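Local coordinates for protein putative oxidoreductase with NAD(P)-binding Rossmann-fold domain (Clostridium difficile, PDB 3UUW) that probably acts as a dehydrogenase of the Gfo/Idh/MocA family, using an NAD(P) cofactor bound by its Rossmann-fold domain, at residues A[72-75]-A[81-84]; A[143-148]-A[176-181]. One frame throughout, in Å; residues are numbered along the deposited sequence.

From the N terminus the chain first builds a Rossmann-type domain around a parallel sheet of five strands, and interaction 1 closes there. Only five residues separate its segments, so it is a tight strand-to-helix return, setting helix 79-88 against the end of central strand 69-72. Interaction 2 opens later, after interaction 1 is complete; the two are in series, neither nested nor crossed. It closes a longer loop of 27 residues, mostly helix 160-179, and ties the end of that helix to strand 142-150 of the mixed sheet. The centres of the two contacts lie about 30 Å apart on opposite sides of the chain's centre, and their nearest atoms about 19 Å.

Interaction 1 of 2, residues A[72-75]-A[81-84]; sequences LHSS and EIIK
Leu72 and Ser74 meet Ile82 and Ile83 at a strand-loop-helix turn of the Rossmann fold, where strand 69-72 ends and the chain returns as helix 79-88. Leu72 reaches out with CG anti to its backbone N (chi1 177°), and its two methyls divide the work. CD2 lies against Ile83 CG1 at 3.6 Å, while CD1 packs 3.9 Å from Ile82 CG2. That branch of Ile82 is nearly shared by the two methyls, since Leu72 CD2 is 4.0 Å from the same Ile82 CG2; it sits over the leucine fork. Ser74 OG lies 3.7 Å from Ile82 CD1, an oxygen-to-methyl contact. The CA-CB bond of Ile82 points at the loop, whereas that of Ile83 does not, and it is the CG1 arm that brings Ile83 into contact.

Further out, Leu72 is pinned by backbone hydrogen bonding with Tyr94, and its side chain also touches Ile12 and Val95, so the contact continues onto strands 8-12 and 92-95 of the parallel sheet. Ile83 too rests on Val95. Ser74 OG, the atom that faces Ile82 CD1, hydrogen-bonds to Thr78 OG1 just ahead of helix 79-88, which settles its polar end.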
ATOM      1  N   LEU A  72      -2.532  20.614 -32.991  1.00 15.58           N
ATOM      2  CA  LEU A  72      -3.911  20.396 -33.416  1.00 15.78           C
ATOM      3  C   LEU A  72      -4.640  19.443 -32.464  1.00 18.83           C
ATOM      4  O   LEU A  72      -4.273  18.272 -32.309  1.00 16.45           O
ATOM      5  CB  LEU A  72      -3.901  19.812 -34.834  1.00 16.71           C
ATOM      6  CG  LEU A  72      -5.244  19.450 -35.411  1.00 17.59           C
ATOM      7  CD1 LEU A  72      -6.136  20.671 -35.555  1.00 17.12           C
ATOM      8  CD2 LEU A  72      -5.031  18.777 -36.768  1.00 19.87           C
ATOM      9  N   HIS A  73      -5.683  19.955 -31.825  1.00 20.97           N
ATOM     10  CA  HIS A  73      -6.409  19.180 -30.812  1.00 23.40           C
ATOM     11  C   HIS A  73      -7.871  19.097 -31.157  1.00 26.07           C
ATOM     12  O   HIS A  73      -8.719  19.098 -30.275  1.00 30.58           O
ATOM     13  CB  HIS A  73      -6.216  19.797 -29.411  1.00 22.90           C
ATOM     14  CG  HIS A  73      -4.790  20.099 -29.077  1.00 20.07           C
ATOM     15  ND1 HIS A  73      -3.838  19.116 -28.893  1.00 22.07           N
ATOM     16  CD2 HIS A  73      -4.149  21.277 -28.909  1.00 19.73           C
ATOM     17  CE1 HIS A  73      -2.672  19.678 -28.645  1.00 22.19           C
ATOM     18  NE2 HIS A  73      -2.830  20.989 -28.643  1.00 22.00           N
ATOM     19  N   SER A  74      -8.163  19.002 -32.447  1.00 27.38           N
ATOM     20  CA  SER A  74      -9.552  18.907 -32.937  1.00 28.70           C
ATOM     21  C   SER A  74     -10.072  17.472 -32.935  1.00 29.27           C
ATOM     22  O   SER A  74      -9.337  16.523 -32.679  1.00 29.94           O
ATOM     23  CB  SER A  74      -9.652  19.494 -34.347  1.00 29.58           C
ATOM     24  OG  SER A  74      -8.967  18.688 -35.287  1.00 31.06           O
ATOM     25  N   SER A  75     -11.360  17.316 -33.222  1.00 30.61           N
ATOM     26  CA  SER A  75     -11.976  16.008 -33.235  1.00 32.13           C
ATOM     27  C   SER A  75     -11.343  15.144 -34.302  1.00 30.50           C
ATOM     28  O   SER A  75     -10.996  15.635 -35.372  1.00 30.98           O
ATOM     29  CB  SER A  75     -13.466  16.117 -33.529  1.00 32.53           C
ATOM     30  OG  SER A  75     -13.691  16.584 -34.849  1.00 36.81           O
ATOM     31  N   GLU A  81      -8.848  16.543 -43.174  1.00 21.93           N
ATOM     32  CA  GLU A  81      -8.959  17.775 -43.936  1.00 24.02           C
ATOM     33  C   GLU A  81      -8.114  18.909 -43.371  1.00 21.77           C
ATOM     34  O   GLU A  81      -7.532  19.668 -44.134  1.00 22.37           O
ATOM     35  CB  GLU A  81     -10.415  18.230 -44.089  1.00 24.92           C
ATOM     36  CG  GLU A  81     -11.258  17.285 -44.950  1.00 29.79           C
ATOM     37  CD  GLU A  81     -10.740  17.097 -46.392  1.00 37.57           C
ATOM     38  OE1 GLU A  81      -9.908  17.911 -46.868  1.00 41.54           O
ATOM     39  OE2 GLU A  81     -11.193  16.134 -47.066  1.00 39.79           O
ATOM     40  N   ILE A  82      -8.050  19.042 -42.051  1.00 21.55           N
ATOM     41  CA  ILE A  82      -7.256  20.114 -41.473  1.00 20.45           C
ATOM     42  C   ILE A  82      -5.766  19.895 -41.729  1.00 20.34           C
ATOM     43  O   ILE A  82      -5.070  20.816 -42.125  1.00 19.69           O
ATOM     44  CB  ILE A  82      -7.515  20.315 -39.961  1.00 20.38           C
ATOM     45  CG1 ILE A  82      -8.958  20.762 -39.705  1.00 23.83           C
ATOM     46  CG2 ILE A  82      -6.520  21.329 -39.393  1.00 21.96           C
ATOM     47  CD1 ILE A  82      -9.325  20.846 -38.212  1.00 24.54           C
ATOM     48  N   ILE A  83      -5.273  18.677 -41.514  1.00 19.74           N
ATOM     49  CA  ILE A  83      -3.841  18.425 -41.678  1.00 17.82           C
ATOM     50  C   ILE A  83      -3.391  18.614 -43.133  1.00 19.75           C
ATOM     51  O   ILE A  83      -2.290  19.074 -43.371  1.00 19.43           O
ATOM     52  CB  ILE A  83      -3.437  17.042 -41.136  1.00 18.48           C
ATOM     53  CG1 ILE A  83      -3.739  16.966 -39.637  1.00 17.46           C
ATOM     54  CG2 ILE A  83      -1.929  16.777 -41.397  1.00 18.06           C
ATOM     55  CD1 ILE A  83      -3.544  15.558 -38.998  1.00 17.78           C
ATOM     56  N   LYS A  84      -4.246  18.261 -44.089  0.60 20.30           N
ATOM     57  CA  LYS A  84      -3.918  18.450 -45.486  0.60 21.45           C
ATOM     58  C   LYS A  84      -3.687  19.949 -45.748  0.60 21.31           C
ATOM     59  O   LYS A  84      -2.698  20.321 -46.361  0.60 20.82           O
ATOM     60  CB  LYS A  84      -5.016  17.843 -46.365  0.60 22.47           C
ATOM     61  CG  LYS A  84      -4.744  17.812 -47.845  0.60 25.85           C
ATOM     62  CD  LYS A  84      -5.585  16.703 -48.532  0.60 26.53           C
ATOM     63  CE  LYS A  84      -7.036  16.625 -48.000  0.60 30.89           C
ATOM     64  NZ  LYS A  84      -7.947  15.768 -48.835  0.60 32.94           N
TER

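Interaction 2 of 2, residues A[143-148]-A[176-181]; sequences VSINIC and LWLANE
The contact belongs to the helix-on-sheet packing of the C-terminal domain, in which the last turn of helix 160-179 lies against strand 142-150, an inner strand of the mixed sheet. The backbones stay well apart: Ile145 CA and Leu178 CA, the closest such pair, are 8.5 Å from each other, a spacing bridged entirely by side chains. Leu178, its CA-CB bond directed at the strand, is the one helix residue in this segment to touch it, and Ile145 and Ile147, two residues apart on the same face of the sheet, meet it.

Both isoleucines lead with CD1, but onto different atoms of Leu178, and Ile145 adds its CG2 branch. Ile145 extends CD1 to within 3.9 Å of Leu178 CB, touching the root of the leucine, while its CG2 branch comes 4.1 Å from Leu178 CD1. Ile147 offers CD1 alone, 4.0 Å from Leu178 CD1. Both isoleucines thus approach the Leu178 CD1 methyl from the strand side. In both, CG1 is turned beside the backbone N, with chi1 of -61° in Ile145 and -54° in Ile147, and the extended arm beyond it carries CD1 out to the helix.

The surroundings extend the same apolar layer. Ile145 and Ile147 both touch Ile212 of the adjacent strand 211-217, Ile147 also meets Val171 and Ala175 farther back on the helix, and Leu178 reaches Val227 of strand 224-231. Just past Leu178 the helix ends: Asn180 has positive phi (48°), although its N still bonds to Leu176 O at 3.2 Å.

All three touching residues are buried and every contact between them is carbon to carbon near van der Waals distance, consistent with this part of the helix end being held to the strand by close apolar fit and exclusion of water, with no polar bond joining the two segments.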
ATOM      1  N   VAL A 143       9.892 -11.734 -19.591  1.00 17.20           N
ATOM      2  CA  VAL A 143       9.123 -12.921 -19.869  1.00 17.29           C
ATOM      3  C   VAL A 143       7.624 -12.638 -20.152  1.00 17.11           C
ATOM      4  O   VAL A 143       6.947 -13.472 -20.764  1.00 18.14           O
ATOM      5  CB  VAL A 143       9.273 -13.983 -18.743  1.00 18.27           C
ATOM      6  CG1 VAL A 143      10.766 -14.456 -18.610  1.00 21.03           C
ATOM      7  CG2 VAL A 143       8.706 -13.432 -17.405  1.00 18.32           C
ATOM      8  N   SER A 144       7.104 -11.479 -19.741  1.00 15.67           N
ATOM      9  CA  SER A 144       5.688 -11.147 -19.956  1.00 16.28           C
ATOM     10  C   SER A 144       5.446  -9.696 -19.612  1.00 15.17           C
ATOM     11  O   SER A 144       6.112  -9.143 -18.730  1.00 15.14           O
ATOM     12  CB  SER A 144       4.820 -12.024 -19.053  1.00 17.79           C
ATOM     13  OG  SER A 144       3.449 -11.931 -19.338  1.00 21.09           O
ATOM     14  N   ILE A 145       4.468  -9.080 -20.283  1.00 14.82           N
ATOM     15  CA  ILE A 145       4.056  -7.725 -19.950  1.00 14.01           C
ATOM     16  C   ILE A 145       2.541  -7.718 -19.898  1.00 13.95           C
ATOM     17  O   ILE A 145       1.881  -8.330 -20.734  1.00 14.40           O
ATOM     18  CB  ILE A 145       4.559  -6.701 -20.980  1.00 13.72           C
ATOM     19  CG1 ILE A 145       6.082  -6.694 -21.030  1.00 16.15           C
ATOM     20  CG2 ILE A 145       4.057  -5.288 -20.641  1.00 16.08           C
ATOM     21  CD1 ILE A 145       6.649  -5.752 -22.082  1.00 18.89           C
ATOM     22  N   ASN A 146       2.006  -7.045 -18.904  1.00 13.13           N
ATOM     23  CA  ASN A 146       0.552  -6.860 -18.799  1.00 14.57           C
ATOM     24  C   ASN A 146       0.243  -5.368 -18.796  1.00 15.43           C
ATOM     25  O   ASN A 146       0.867  -4.613 -18.053  1.00 15.70           O
ATOM     26  CB  ASN A 146       0.008  -7.503 -17.513  1.00 15.95           C
ATOM     27  CG  ASN A 146       0.318  -8.968 -17.421  1.00 19.90           C
ATOM     28  OD1 ASN A 146       0.003  -9.747 -18.320  1.00 22.53           O
ATOM     29  ND2 ASN A 146       0.951  -9.366 -16.317  1.00 24.79           N
ATOM     30  N   ILE A 147      -0.741  -4.947 -19.583  1.00 14.93           N
ATOM     31  CA  ILE A 147      -1.127  -3.554 -19.628  1.00 14.68           C
ATOM     32  C   ILE A 147      -2.621  -3.471 -19.541  1.00 16.25           C
ATOM     33  O   ILE A 147      -3.309  -4.107 -20.315  1.00 16.09           O
ATOM     34  CB  ILE A 147      -0.685  -2.839 -20.929  1.00 15.99           C
ATOM     35  CG1 ILE A 147       0.827  -3.006 -21.171  1.00 17.61           C
ATOM     36  CG2 ILE A 147      -1.088  -1.363 -20.859  1.00 16.43           C
ATOM     37  CD1 ILE A 147       1.308  -2.408 -22.532  1.00 18.59           C
ATOM     38  N   CYS A 148      -3.131  -2.679 -18.606  1.00 16.31           N
ATOM     39  CA  CYS A 148      -4.566  -2.485 -18.530  1.00 17.55           C
ATOM     40  C   CYS A 148      -4.931  -1.028 -18.369  1.00 17.03           C
ATOM     41  O   CYS A 148      -4.133  -0.230 -17.873  1.00 17.89           O
ATOM     42  CB  CYS A 148      -5.176  -3.278 -17.395  1.00 18.62           C
ATOM     43  SG  CYS A 148      -4.684  -2.703 -15.803  1.00 24.05           S
ATOM     44  N   LEU A 176       3.139  -2.054 -28.210  1.00 18.83           N
ATOM     45  CA  LEU A 176       4.007  -2.211 -29.352  1.00 19.15           C
ATOM     46  C   LEU A 176       5.345  -1.499 -29.098  1.00 19.34           C
ATOM     47  O   LEU A 176       6.398  -1.987 -29.517  1.00 20.70           O
ATOM     48  CB  LEU A 176       3.323  -1.716 -30.633  1.00 20.50           C
ATOM     49  CG  LEU A 176       2.058  -2.486 -31.080  1.00 22.73           C
ATOM     50  CD1 LEU A 176       1.523  -1.875 -32.344  1.00 23.02           C
ATOM     51  CD2 LEU A 176       2.340  -3.959 -31.274  1.00 22.62           C
ATOM     52  N   TRP A 177       5.298  -0.365 -28.391  1.00 19.06           N
ATOM     53  CA  TRP A 177       6.503   0.393 -28.046  1.00 18.61           C
ATOM     54  C   TRP A 177       7.371  -0.390 -27.075  1.00 19.95           C
ATOM     55  O   TRP A 177       8.598  -0.394 -27.196  1.00 21.18           O
ATOM     56  CB  TRP A 177       6.089   1.759 -27.485  1.00 19.37           C
ATOM     57  CG  TRP A 177       7.146   2.574 -26.849  1.00 17.08           C
ATOM     58  CD1 TRP A 177       8.176   3.236 -27.459  1.00 19.33           C
ATOM     59  CD2 TRP A 177       7.208   2.914 -25.475  1.00 15.43           C
ATOM     60  NE1 TRP A 177       8.895   3.941 -26.531  1.00 18.68           N
ATOM     61  CE2 TRP A 177       8.317   3.766 -25.304  1.00 16.64           C
ATOM     62  CE3 TRP A 177       6.428   2.588 -24.371  1.00 17.12           C
ATOM     63  CZ2 TRP A 177       8.677   4.277 -24.064  1.00 17.21           C
ATOM     64  CZ3 TRP A 177       6.790   3.089 -23.136  1.00 18.15           C
ATOM     65  CH2 TRP A 177       7.910   3.930 -23.003  1.00 16.41           C
ATOM     66  N   LEU A 178       6.731  -1.084 -26.134  1.00 19.46           N
ATOM     67  CA  LEU A 178       7.451  -1.956 -25.193  1.00 20.72           C
ATOM     68  C   LEU A 178       7.931  -3.254 -25.833  1.00 22.67           C
ATOM     69  O   LEU A 178       8.996  -3.771 -25.460  1.00 26.75           O
ATOM     70  CB  LEU A 178       6.578  -2.294 -23.986  1.00 20.07           C
ATOM     71  CG  LEU A 178       6.328  -1.171 -23.001  1.00 18.98           C
ATOM     72  CD1 LEU A 178       5.229  -1.590 -21.995  1.00 19.10           C
ATOM     73  CD2 LEU A 178       7.627  -0.731 -22.273  1.00 21.13           C
ATOM     74  N   ALA A 179       7.164  -3.798 -26.764  1.00 28.05           N
ATOM     75  CA  ALA A 179       7.554  -5.047 -27.408  1.00 29.53           C
ATOM     76  C   ALA A 179       8.865  -4.851 -28.146  1.00 34.08           C
ATOM     77  O   ALA A 179       9.744  -5.685 -28.070  1.00 35.50           O
ATOM     78  CB  ALA A 179       6.488  -5.530 -28.376  1.00 28.69           C
ATOM     79  N   ASN A 180       8.974  -3.736 -28.865  1.00 36.35           N
ATOM     80  CA  ASN A 180      10.134  -3.453 -29.698  1.00 39.61           C
ATOM     81  C   ASN A 180      10.505  -4.651 -30.588  1.00 40.58           C
ATOM     82  O   ASN A 180      11.669  -4.864 -30.920  1.00 42.14           O
ATOM     83  CB  ASN A 180      11.325  -3.016 -28.843  1.00 41.63           C
ATOM     84  CG  ASN A 180      12.402  -2.331 -29.659  1.00 44.82           C
ATOM     85  OD1 ASN A 180      12.098  -1.581 -30.593  1.00 47.64           O
ATOM     86  ND2 ASN A 180      13.664  -2.576 -29.313  1.00 46.93           N
ATOM     87  N   GLU A 181       9.495  -5.430 -30.958  1.00 39.38           N
ATOM     88  CA  GLU A 181       9.656  -6.574 -31.859  1.00 39.70           C
ATOM     89  C   GLU A 181       8.298  -6.820 -32.474  1.00 38.02           C
ATOM     90  O   GLU A 181       7.294  -6.331 -31.959  1.00 35.58           O
ATOM     91  CB  GLU A 181      10.160  -7.833 -31.126  1.00 40.34           C
ATOM     92  CG  GLU A 181       9.187  -8.461 -30.096  1.00 41.55           C
ATOM     93  CD  GLU A 181       9.715  -9.774 -29.495  1.00 46.46           C
ATOM     94  OE1 GLU A 181       9.145 -10.268 -28.482  1.00 45.60           O
ATOM     95  OE2 GLU A 181      10.705 -10.316 -30.036  1.00 52.97           O
TER